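Local atomic coordinates of SusD homolog (Bacteroides thetaiotaomicron, PDB entry 3SGH), a protein that probably binds glycans at the cell surface, as a SusD-like outer-membrane lipoprotein of a polysaccharide uptake system. Residues P268-P273 against K414-Y419; G280-V285 against N300-F305; H72-W77 against R458-E463; N61-Y66 against R452-L457. One frame throughout, in Å; residues are numbered along the deposited sequence. Where two conformers were deposited one is given.

Contact 1 (P268-P273 against K414-Y419); sequences PAYFTP and KWIACY
The hydroxyl of Tyr270 is held by two partners. Tyr270 OH donates to Ile416 O at 2.7 Å, from above the carbonyl plane of Ile416, in the last turn of helix 403-417. Water 1 donates to Tyr270 OH at 2.9 Å and also to Ala417 O, at 2.6 Å. The water thus bridges the hydroxyl to a second carbonyl at this helix end. The reverse bond lies at the other end of the pair. Tyr419 OH donates to Tyr270 O, 2.7 Å away. Between these two bonds the rings form an offset stack, with centroids 4.1 Å apart and planes 16° from parallel. Tyr419 CD2 lies over the centre of the Tyr270 ring, 3.3 Å above its plane. The two side chains run in opposite directions, and each hydroxyl meets the backbone of the other segment. Tyr419 reaches this place with CG anti to its own N (chi1 165°). Phe271 adds a third ring, oblique to Tyr419, with CE1 3.6 Å from Tyr419 OH. One face of the Phe271 ring is filled by Tyr270 CB. Replacing Tyr270 with a phenylalanine would keep much of the stack but would probably leave Ile416 O without its donor and water 1 with one partner fewer. Leu255 of helix 253-261 touches both Phe271 and Tyr419, and Ser351 of helix 340-354 touches Tyr270. The arrangement is a buried aromatic cluster joining the ends of helices 267-270 and 403-417, in a SusD-like protein whose fold is largely an alpha-alpha superhelix.

Contact 2 (G280-V285 against N300-F305); sequences GGYVGV and NYSKLF
Val283 and Ser302 tie together two irregular pieces of the long loop connection between helix 267-270 and strand 314-317. Ser302 N donates to Val283 O at 3.0 Å. Ser302 OG accepts from Val283 N at 3.1 Å, with an N-H...O angle of 152°. Both backbone polar groups of Val283 are therefore taken up by one serine, whose hydroxyl stands in for a carbonyl. That hydroxyl is also hydrogen-bonded to Thr272 O. The pairing lies beside the small antiparallel sheet of strands 50-52 and 249-251, since Val285 and Ser302 both make backbone hydrogen bonds with Ala251. Next to it the bond from CA to CB of Tyr301 is directed toward segment 280-285. Its CB packs on Val285 CG2 at 3.8 Å, where the two side chains are roughly perpendicular. Val283 CG1 touches Tyr301 CD2 at 4.0 Å, and Gly284 O lies in the ring plane at the same edge, 3.5 Å from Tyr301 CD2. Tyr301 OH is hydrogen-bonded to Asp376, and its ring meets Tyr298 edge-to-face. With an alanine in place of Tyr301, a gap would probably open beside both valines and Asp376 would lose a hydrogen-bond partner. Gly284 O is hydrogen-bonded to Tyr374 OH.

Contact 3 (H72-W77 against R458-E463); sequences HNDSSW and RFTRSE
Asn73 and Arg458 form the tight half of this contact. Arg458 N donates to Asn73 OD1 at 3.0 Å, in the carbonyl plane and on a lone pair. Asn73 ND2 returns a bond to Arg458 O at 2.9 Å. The same ND2 uses its other hydrogen on Asp74 OD1, also 2.9 Å away. With all three bonds made, the amide is fixed against a flip. The Arg458 guanidinium folds back over this amide, their planes 22° apart and stacked. Its NE is hydrogen-bonded to Asn485. Further along, Thr460 CG2 presses on Trp77 CB at 3.5 Å. The indole in turn takes Glu463 CG over one face of its six-membered ring, a CH-pi contact of 4.0 Å to the centroid. Glu463 OE1 is hydrogen-bonded to Tyr137.

The loose, solvent side lies at Arg461 and Ser462, which are exposed, and at waters 2 and 3. The guanidinium of Arg461 turns away to a salt bridge with Glu70. Helix 461-466 starts here. Thr460 is its N-cap and accepts from Glu463 N through OG1. Asp74 sits at the border, packed against Thr460. Arg461 N donates to Asp74 OD2 at 2.9 Å, from above the carboxylate plane. Water 2 links OD2 to Ser462 N, and water 3 donates to OD1. A carboxylate at the amino end of a helix, with two N-H donors and water around it, is likely to be stabilised in its charged form.

Contact 4 (N61-Y66 against R452-L457); sequences NIFAYY and RGQRRL
Tyr66 presents a ring face to the backbone at Gly453 and Gln454. Gly453 CA makes a CH-pi contact over this face, 4.1 Å from the ring centroid. Gln454 N lies over the same face, 3.7 Å above the plane. The Gln454 side chain runs alongside Tyr66 in the opposite direction, its amide plane turned 82° from the ring. Its CG is anti to the backbone N (chi1 -179°) and the chain is extended, which carries the amide past the ring to the Tyr66 backbone. There Gln454 OE1 sits 3.2 Å from Tyr66 CA. The other end of the amide, NE2, faces the edge of Phe63 at CE1, 4.1 Å away, with amide and ring planes 34° apart. Gln454 NE2 is held by Arg456 O at 2.9 Å, so the orientation of the amide is set from within its own segment. Leu457, in one of its two conformers, brings CD1 to 4.0 Å from Phe63 CE1, and these two side chains cross at about a right angle. Gly453 has a positive phi, which favours glycine. No hydrogen bond crosses between the two segments. The contact joins two loops by ring-to-backbone and apolar packing, and several of its polar groups bond elsewhere: Tyr66 OH with Ala440 N, Tyr66 O with Asn485 ND2, and Gln454 O with Trp426 NE1.

The four contacts form two touching pairs. Contacts 1 and 2 have centres 11 Å apart and are joined directly by two probable hydrogen bonds: Tyr270 O is 2.9 Å from Phe305 N, and Thr272 OG1 is 3.0 Å from Lys303 N. Contacts 3 and 4 have centres 14 Å apart and meet by van der Waals packing of Phe63 on His72 and Asn73 and of Leu457 on Asn73. Along the chain, contact 2 is nested in contact 1, and both are nested in contacts 3 and 4, whose segments alternate. Contacts 3 and 4 each bring early and late parts of the chain together. Contacts 1 and 3 lie on opposite sides of the chain centre, with centres about 30 Å apart.

Contact 1 (P268-P273 against K414-Y419)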
# COMPACT_ATOMS: atom_id res chain seq x y z
N PRO A 268 2.97 -3.94 -20.71
CA PRO A 268 3.09 -5.39 -20.87
C PRO A 268 3.72 -6.12 -19.70
O PRO A 268 3.54 -7.36 -19.58
CB PRO A 268 3.95 -5.56 -22.13
CG PRO A 268 4.64 -4.27 -22.32
CD PRO A 268 3.64 -3.23 -21.80
N ALA A 269 4.43 -5.38 -18.82
CA ALA A 269 5.00 -5.98 -17.61
C ALA A 269 3.98 -6.00 -16.44
O ALA A 269 4.16 -6.72 -15.45
CB ALA A 269 6.22 -5.24 -17.23
N TYR A 270 2.94 -5.20 -16.56
CA TYR A 270 1.93 -4.99 -15.50
C TYR A 270 0.62 -5.74 -15.72
O TYR A 270 0.01 -6.18 -14.75
CB TYR A 270 1.61 -3.50 -15.39
CG TYR A 270 2.58 -2.64 -14.60
CD1 TYR A 270 3.92 -2.96 -14.47
CD2 TYR A 270 2.15 -1.43 -14.01
CE1 TYR A 270 4.77 -2.14 -13.75
CE2 TYR A 270 3.00 -0.61 -13.33
CZ TYR A 270 4.31 -0.96 -13.19
OH TYR A 270 5.13 -0.14 -12.46
N PHE A 271 0.22 -5.86 -16.99
CA PHE A 271 -1.12 -6.31 -17.37
C PHE A 271 -1.08 -7.26 -18.58
O PHE A 271 -0.11 -7.25 -19.37
CB PHE A 271 -1.98 -5.12 -17.80
CG PHE A 271 -1.94 -3.93 -16.89
CD1 PHE A 271 -2.32 -4.04 -15.58
CD2 PHE A 271 -1.55 -2.68 -17.38
CE1 PHE A 271 -2.29 -2.94 -14.75
CE2 PHE A 271 -1.50 -1.55 -16.53
CZ PHE A 271 -1.86 -1.69 -15.24
N THR A 272 -2.16 -8.01 -18.79
CA THR A 272 -2.40 -8.71 -20.05
C THR A 272 -3.37 -7.89 -20.88
O THR A 272 -4.23 -7.22 -20.31
CB THR A 272 -3.00 -10.10 -19.82
OG1 THR A 272 -4.26 -9.98 -19.14
CG2 THR A 272 -2.05 -10.92 -19.01
N PRO A 273 -3.23 -7.94 -22.20
CA PRO A 273 -4.22 -7.33 -23.11
C PRO A 273 -5.59 -7.98 -22.91
O PRO A 273 -5.66 -9.19 -22.63
CB PRO A 273 -3.67 -7.71 -24.50
CG PRO A 273 -2.22 -7.72 -24.30
CD PRO A 273 -2.03 -8.35 -22.94
N LYS A 414 5.19 7.84 -8.80
CA LYS A 414 5.39 6.95 -7.66
C LYS A 414 4.31 5.86 -7.63
O LYS A 414 4.59 4.67 -7.35
CB LYS A 414 5.36 7.73 -6.36
CG LYS A 414 5.46 6.87 -5.10
CD LYS A 414 5.21 7.77 -3.86
CE LYS A 414 5.16 7.05 -2.57
NZ LYS A 414 4.70 7.93 -1.47
N TRP A 415 3.07 6.29 -7.88
CA TRP A 415 1.92 5.40 -7.86
C TRP A 415 2.00 4.35 -8.96
O TRP A 415 1.75 3.17 -8.71
CB TRP A 415 0.66 6.25 -7.95
CG TRP A 415 -0.58 5.49 -8.25
CD1 TRP A 415 -1.21 4.58 -7.45
CD2 TRP A 415 -1.39 5.66 -9.40
NE1 TRP A 415 -2.39 4.18 -8.05
CE2 TRP A 415 -2.49 4.81 -9.27
CE3 TRP A 415 -1.27 6.44 -10.56
CZ2 TRP A 415 -3.47 4.73 -10.25
CZ3 TRP A 415 -2.28 6.38 -11.49
CH2 TRP A 415 -3.34 5.54 -11.34
N ILE A 416 2.47 4.76 -10.14
CA ILE A 416 2.64 3.82 -11.24
C ILE A 416 3.75 2.83 -10.90
O ILE A 416 3.61 1.63 -11.11
CB ILE A 416 2.99 4.53 -12.56
CG1 ILE A 416 1.78 5.31 -13.00
CG2 ILE A 416 3.37 3.52 -13.67
CD1 ILE A 416 2.09 6.32 -14.20
N ALA A 417 4.82 3.33 -10.28
CA ALA A 417 5.99 2.51 -9.94
C ALA A 417 5.69 1.45 -8.85
O ALA A 417 6.17 0.30 -8.95
CB ALA A 417 7.17 3.36 -9.51
N CYS A 418 4.96 1.85 -7.80
CA CYS A 418 4.72 0.97 -6.67
C CYS A 418 3.52 0.12 -7.01
O CYS A 418 2.40 0.45 -6.64
CB CYS A 418 4.50 1.79 -5.41
SG CYS A 418 6.04 2.73 -4.96
N TYR A 419 3.75 -0.95 -7.77
CA TYR A 419 2.68 -1.76 -8.33
C TYR A 419 3.05 -3.24 -8.28
O TYR A 419 4.20 -3.61 -8.65
CB TYR A 419 2.36 -1.38 -9.80
CG TYR A 419 1.53 -2.41 -10.53
CD1 TYR A 419 0.13 -2.38 -10.46
CD2 TYR A 419 2.13 -3.42 -11.30
CE1 TYR A 419 -0.63 -3.32 -11.06
CE2 TYR A 419 1.36 -4.38 -11.91
CZ TYR A 419 -0.01 -4.31 -11.80
OH TYR A 419 -0.78 -5.25 -12.39
O HOH W 1 7.61 -0.49 -10.92

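Contact 2 (G280-V285 against N300-F305)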
# COMPACT_ATOMS: atom_id res chain seq x y z
N GLY A 280 -7.56 -6.07 -29.01
CA GLY A 280 -6.38 -6.13 -28.15
C GLY A 280 -6.31 -4.88 -27.29
O GLY A 280 -7.35 -4.25 -27.02
N GLY A 281 -5.10 -4.46 -26.92
CA GLY A 281 -4.94 -3.29 -26.03
C GLY A 281 -5.25 -3.65 -24.57
O GLY A 281 -5.72 -4.74 -24.27
N TYR A 282 -5.03 -2.67 -23.70
CA TYR A 282 -5.17 -2.80 -22.28
C TYR A 282 -6.42 -2.05 -21.88
O TYR A 282 -6.57 -0.90 -22.23
CB TYR A 282 -3.93 -2.24 -21.54
CG TYR A 282 -2.67 -2.96 -21.98
CD1 TYR A 282 -2.31 -4.18 -21.42
CD2 TYR A 282 -1.88 -2.44 -23.01
CE1 TYR A 282 -1.18 -4.89 -21.86
CE2 TYR A 282 -0.71 -3.13 -23.42
CZ TYR A 282 -0.39 -4.34 -22.85
OH TYR A 282 0.73 -5.00 -23.27
N VAL A 283 -7.33 -2.76 -21.22
CA VAL A 283 -8.59 -2.20 -20.74
C VAL A 283 -8.85 -2.70 -19.33
O VAL A 283 -9.02 -3.93 -19.08
CB VAL A 283 -9.78 -2.54 -21.66
CG1 VAL A 283 -11.06 -1.93 -21.10
CG2 VAL A 283 -9.55 -2.07 -23.16
N GLY A 284 -8.85 -1.77 -18.38
CA GLY A 284 -9.18 -2.08 -16.98
C GLY A 284 -10.67 -2.09 -16.71
O GLY A 284 -11.48 -1.72 -17.57
N VAL A 285 -11.01 -2.51 -15.49
CA VAL A 285 -12.39 -2.56 -14.99
C VAL A 285 -12.66 -1.39 -14.09
O VAL A 285 -11.88 -1.10 -13.19
CB VAL A 285 -12.66 -3.91 -14.24
CG1 VAL A 285 -14.16 -3.95 -13.74
CG2 VAL A 285 -12.30 -5.07 -15.13
N ASN A 300 -12.58 -11.40 -19.31
CA ASN A 300 -11.61 -11.17 -20.39
C ASN A 300 -11.08 -9.74 -20.53
O ASN A 300 -10.45 -9.41 -21.54
CB ASN A 300 -12.22 -11.65 -21.71
CG ASN A 300 -12.68 -13.08 -21.63
OD1 ASN A 300 -11.97 -13.93 -21.12
ND2 ASN A 300 -13.88 -13.35 -22.13
N TYR A 301 -11.30 -8.91 -19.51
CA TYR A 301 -10.63 -7.65 -19.40
C TYR A 301 -9.16 -7.88 -18.97
O TYR A 301 -8.80 -9.00 -18.62
CB TYR A 301 -11.38 -6.72 -18.43
CG TYR A 301 -12.66 -6.09 -18.99
CD1 TYR A 301 -13.69 -6.90 -19.53
CD2 TYR A 301 -12.89 -4.69 -18.90
CE1 TYR A 301 -14.87 -6.34 -20.03
CE2 TYR A 301 -14.08 -4.15 -19.36
CZ TYR A 301 -15.06 -4.98 -19.93
OH TYR A 301 -16.22 -4.47 -20.40
N SER A 302 -8.34 -6.84 -19.00
CA SER A 302 -6.94 -6.98 -18.60
C SER A 302 -6.76 -7.56 -17.19
O SER A 302 -7.39 -7.08 -16.22
CB SER A 302 -6.21 -5.66 -18.69
OG SER A 302 -6.06 -5.28 -20.04
N LYS A 303 -5.88 -8.55 -17.10
CA LYS A 303 -5.52 -9.17 -15.85
C LYS A 303 -4.24 -8.57 -15.31
O LYS A 303 -3.47 -7.93 -16.03
CB LYS A 303 -5.32 -10.67 -16.04
CG LYS A 303 -6.53 -11.39 -16.62
CD LYS A 303 -6.33 -12.89 -16.83
CE LYS A 303 -5.53 -13.16 -18.13
NZ LYS A 303 -5.27 -14.63 -18.50
N LEU A 304 -4.01 -8.78 -14.02
CA LEU A 304 -2.73 -8.44 -13.42
C LEU A 304 -1.72 -9.47 -13.94
O LEU A 304 -1.95 -10.70 -13.88
CB LEU A 304 -2.84 -8.53 -11.88
CG LEU A 304 -4.00 -7.79 -11.20
CD1 LEU A 304 -3.95 -8.04 -9.70
CD2 LEU A 304 -3.94 -6.29 -11.49
N PHE A 305 -0.58 -8.97 -14.42
CA PHE A 305 0.48 -9.82 -14.95
C PHE A 305 0.93 -10.89 -13.93
O PHE A 305 1.19 -12.05 -14.27
CB PHE A 305 1.67 -9.00 -15.40
CG PHE A 305 2.72 -9.86 -16.07
CD1 PHE A 305 3.74 -10.43 -15.32
CD2 PHE A 305 2.61 -10.17 -17.42
CE1 PHE A 305 4.67 -11.29 -15.93
CE2 PHE A 305 3.52 -11.00 -18.03
CZ PHE A 305 4.58 -11.58 -17.28

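Contact 3 (H72-W77 against R458-E463)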
# COMPACT_ATOMS: atom_id res chain seq x y z
N HIS A 72 -16.66 -8.07 5.67
CA HIS A 72 -15.68 -7.54 4.74
C HIS A 72 -14.89 -6.44 5.42
O HIS A 72 -13.67 -6.46 5.41
CB HIS A 72 -16.34 -7.05 3.46
CG HIS A 72 -16.82 -8.16 2.61
ND1 HIS A 72 -17.44 -7.95 1.40
CD2 HIS A 72 -16.73 -9.50 2.77
CE1 HIS A 72 -17.74 -9.13 0.87
NE2 HIS A 72 -17.31 -10.09 1.68
N ASN A 73 -15.56 -5.49 6.05
CA ASN A 73 -14.82 -4.44 6.74
C ASN A 73 -13.76 -5.00 7.74
O ASN A 73 -12.63 -4.57 7.75
CB ASN A 73 -15.75 -3.54 7.52
CG ASN A 73 -15.00 -2.46 8.29
OD1 ASN A 73 -14.70 -1.40 7.74
ND2 ASN A 73 -14.66 -2.74 9.54
N ASP A 74 -14.19 -5.94 8.57
CA ASP A 74 -13.38 -6.45 9.69
C ASP A 74 -12.28 -7.41 9.28
O ASP A 74 -11.50 -7.85 10.13
CB ASP A 74 -14.32 -7.20 10.66
CG ASP A 74 -15.40 -6.30 11.32
OD1 ASP A 74 -15.43 -5.06 11.05
OD2 ASP A 74 -16.20 -6.85 12.13
N SER A 75 -12.21 -7.79 8.02
CA SER A 75 -11.22 -8.80 7.60
C SER A 75 -9.78 -8.44 7.88
O SER A 75 -8.96 -9.29 8.30
CB SER A 75 -11.38 -9.10 6.09
OG SER A 75 -12.58 -9.81 5.86
N SER A 76 -9.42 -7.20 7.57
CA SER A 76 -8.03 -6.77 7.67
C SER A 76 -7.51 -6.86 9.10
O SER A 76 -6.38 -7.37 9.32
CB SER A 76 -7.86 -5.35 7.12
OG SER A 76 -8.13 -5.30 5.72
N TRP A 77 -8.31 -6.38 10.04
CA TRP A 77 -7.96 -6.50 11.46
C TRP A 77 -7.63 -7.92 11.78
O TRP A 77 -6.58 -8.22 12.36
CB TRP A 77 -9.08 -5.99 12.35
CG TRP A 77 -8.90 -6.32 13.80
CD1 TRP A 77 -9.01 -7.55 14.34
CD2 TRP A 77 -8.56 -5.42 14.90
NE1 TRP A 77 -8.77 -7.49 15.70
CE2 TRP A 77 -8.49 -6.20 16.06
CE3 TRP A 77 -8.31 -4.04 15.00
CZ2 TRP A 77 -8.21 -5.65 17.35
CZ3 TRP A 77 -8.03 -3.48 16.28
CH2 TRP A 77 -7.97 -4.30 17.43
N ARG A 458 -13.68 0.83 9.53
CA ARG A 458 -14.24 0.99 10.84
C ARG A 458 -13.65 -0.04 11.80
O ARG A 458 -13.07 -1.05 11.36
CB ARG A 458 -15.77 0.83 10.79
CG ARG A 458 -16.47 1.97 10.06
CD ARG A 458 -17.99 1.77 9.98
NE ARG A 458 -18.29 0.68 9.03
CZ ARG A 458 -18.59 -0.57 9.36
NH1 ARG A 458 -18.68 -0.94 10.63
NH2 ARG A 458 -18.79 -1.48 8.41
N PHE A 459 -13.84 0.23 13.09
CA PHE A 459 -13.51 -0.70 14.17
C PHE A 459 -14.38 -1.98 13.98
O PHE A 459 -15.49 -1.93 13.41
CB PHE A 459 -13.76 -0.03 15.53
CG PHE A 459 -12.93 1.23 15.77
CD1 PHE A 459 -11.63 1.31 15.36
CD2 PHE A 459 -13.48 2.28 16.48
CE1 PHE A 459 -10.85 2.44 15.65
CE2 PHE A 459 -12.73 3.40 16.78
CZ PHE A 459 -11.44 3.50 16.37
N THR A 460 -13.88 -3.11 14.45
CA THR A 460 -14.53 -4.39 14.19
C THR A 460 -15.61 -4.79 15.17
O THR A 460 -15.62 -4.37 16.34
CB THR A 460 -13.50 -5.52 14.20
OG1 THR A 460 -13.02 -5.68 15.54
CG2 THR A 460 -12.34 -5.23 13.19
N ARG A 461 -16.52 -5.65 14.71
CA ARG A 461 -17.58 -6.15 15.56
C ARG A 461 -16.97 -6.92 16.72
O ARG A 461 -17.49 -6.83 17.85
CB ARG A 461 -18.62 -7.02 14.82
CG ARG A 461 -19.70 -7.59 15.83
CD ARG A 461 -20.98 -8.19 15.22
NE ARG A 461 -21.80 -7.11 14.68
CZ ARG A 461 -23.01 -6.75 15.09
NH1 ARG A 461 -23.69 -7.41 16.06
NH2 ARG A 461 -23.57 -5.72 14.48
N SER A 462 -15.89 -7.67 16.48
CA SER A 462 -15.31 -8.48 17.57
C SER A 462 -14.78 -7.59 18.70
O SER A 462 -14.81 -7.95 19.89
CB SER A 462 -14.25 -9.47 17.04
OG SER A 462 -13.05 -8.76 16.72
N GLU A 463 -14.32 -6.40 18.35
CA GLU A 463 -13.86 -5.45 19.36
C GLU A 463 -15.02 -4.80 20.14
O GLU A 463 -14.93 -4.61 21.37
CB GLU A 463 -12.95 -4.41 18.72
CG GLU A 463 -11.58 -5.02 18.37
CD GLU A 463 -10.73 -5.19 19.61
OE1 GLU A 463 -10.29 -4.16 20.14
OE2 GLU A 463 -10.50 -6.34 20.06
O HOH W 2 -15.25 -8.65 13.91
O HOH W 3 -17.71 -3.72 11.62

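Contact 4 (N61-Y66 against R452-L457)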
# COMPACT_ATOMS: atom_id res chain seq x y z
N ASN A 61 -23.63 -3.04 -2.13
CA ASN A 61 -23.25 -2.90 -0.71
C ASN A 61 -21.96 -3.67 -0.47
O ASN A 61 -21.91 -4.69 0.23
CB ASN A 61 -24.38 -3.32 0.21
CG ASN A 61 -25.48 -2.29 0.21
OD1 ASN A 61 -25.22 -1.12 0.47
ND2 ASN A 61 -26.70 -2.69 -0.18
N ILE A 62 -20.91 -3.10 -1.02
CA ILE A 62 -19.56 -3.68 -1.04
C ILE A 62 -18.55 -2.57 -0.98
O ILE A 62 -18.91 -1.38 -1.10
CB ILE A 62 -19.31 -4.59 -2.30
CG1 ILE A 62 -19.50 -3.81 -3.60
CG2 ILE A 62 -20.20 -5.89 -2.28
CD1 ILE A 62 -19.29 -4.62 -4.88
N PHE A 63 -17.28 -2.91 -0.75
CA PHE A 63 -16.23 -1.90 -0.61
C PHE A 63 -16.22 -0.91 -1.77
O PHE A 63 -15.96 0.26 -1.57
CB PHE A 63 -14.83 -2.56 -0.52
CG PHE A 63 -14.33 -2.80 0.88
CD1 PHE A 63 -14.19 -1.76 1.78
CD2 PHE A 63 -14.00 -4.08 1.30
CE1 PHE A 63 -13.71 -1.98 3.07
CE2 PHE A 63 -13.51 -4.28 2.57
CZ PHE A 63 -13.39 -3.23 3.45
N ALA A 64 -16.44 -1.40 -2.99
CA ALA A 64 -16.21 -0.54 -4.18
C ALA A 64 -17.07 0.68 -4.18
O ALA A 64 -16.70 1.69 -4.78
CB ALA A 64 -16.40 -1.34 -5.49
N TYR A 65 -18.24 0.59 -3.52
CA TYR A 65 -19.16 1.74 -3.41
C TYR A 65 -19.20 2.29 -1.95
O TYR A 65 -20.15 2.99 -1.54
CB TYR A 65 -20.56 1.35 -3.89
CG TYR A 65 -20.64 0.64 -5.23
CD1 TYR A 65 -20.47 -0.72 -5.33
CD2 TYR A 65 -20.96 1.34 -6.41
CE1 TYR A 65 -20.62 -1.38 -6.53
CE2 TYR A 65 -21.09 0.72 -7.59
CZ TYR A 65 -20.93 -0.67 -7.68
OH TYR A 65 -21.08 -1.36 -8.87
N TYR A 66 -18.18 1.92 -1.18
CA TYR A 66 -17.91 2.47 0.13
C TYR A 66 -18.89 2.00 1.17
O TYR A 66 -19.10 2.68 2.12
CB TYR A 66 -17.91 4.01 0.10
CG TYR A 66 -17.19 4.63 -1.09
CD1 TYR A 66 -15.98 4.13 -1.58
CD2 TYR A 66 -17.75 5.71 -1.75
CE1 TYR A 66 -15.37 4.71 -2.69
CE2 TYR A 66 -17.13 6.29 -2.86
CZ TYR A 66 -15.94 5.81 -3.31
OH TYR A 66 -15.37 6.40 -4.43
N ARG A 452 -14.24 12.43 -2.43
CA ARG A 452 -13.18 12.08 -1.49
C ARG A 452 -13.08 10.58 -1.21
O ARG A 452 -12.05 10.13 -0.69
CB ARG A 452 -13.39 12.83 -0.17
CG ARG A 452 -13.47 14.37 -0.43
CD ARG A 452 -13.54 15.17 0.80
NE ARG A 452 -12.33 15.15 1.60
CZ ARG A 452 -12.21 14.64 2.84
NH1 ARG A 452 -13.24 14.07 3.47
NH2 ARG A 452 -11.06 14.73 3.47
N GLY A 453 -14.15 9.87 -1.53
CA GLY A 453 -14.19 8.42 -1.37
C GLY A 453 -14.31 7.98 0.09
O GLY A 453 -14.58 8.79 0.99
N GLN A 454 -14.09 6.69 0.30
CA GLN A 454 -14.02 6.11 1.65
C GLN A 454 -12.75 6.59 2.30
O GLN A 454 -11.73 6.66 1.66
CB GLN A 454 -14.07 4.57 1.59
CG GLN A 454 -14.02 3.95 2.99
CD GLN A 454 -14.67 2.58 3.07
OE1 GLN A 454 -15.42 2.15 2.16
NE2 GLN A 454 -14.41 1.86 4.20
N ARG A 455 -12.81 6.96 3.57
CA ARG A 455 -11.71 7.65 4.23
C ARG A 455 -10.93 6.73 5.21
O ARG A 455 -9.78 7.00 5.53
CB ARG A 455 -12.21 8.90 4.89
CG ARG A 455 -12.94 9.84 3.97
CD ARG A 455 -12.13 10.30 2.73
NE ARG A 455 -10.93 11.06 3.10
CZ ARG A 455 -10.02 11.55 2.25
NH1 ARG A 455 -10.11 11.33 0.95
NH2 ARG A 455 -8.99 12.26 2.70
N ARG A 456 -11.59 5.66 5.65
CA ARG A 456 -11.04 4.68 6.59
C ARG A 456 -11.91 3.43 6.66
O ARG A 456 -13.07 3.44 6.25
CB ARG A 456 -10.94 5.26 8.01
CG ARG A 456 -12.24 5.50 8.72
CD ARG A 456 -12.08 6.21 10.04
NE ARG A 456 -11.74 5.25 11.10
CZ ARG A 456 -12.65 4.58 11.80
NH1 ARG A 456 -13.95 4.69 11.54
NH2 ARG A 456 -12.25 3.74 12.76
N LEU A 457 -11.36 2.35 7.22
CA LEU A 457 -12.16 1.22 7.66
C LEU A 457 -12.61 1.49 9.10
O LEU A 457 -11.97 2.25 9.81
CB LEU A 457 -11.35 -0.08 7.55
CG LEU A 457 -11.36 -0.76 6.18
CD1 LEU A 457 -11.00 0.18 5.04
CD2 LEU A 457 -10.43 -1.98 6.22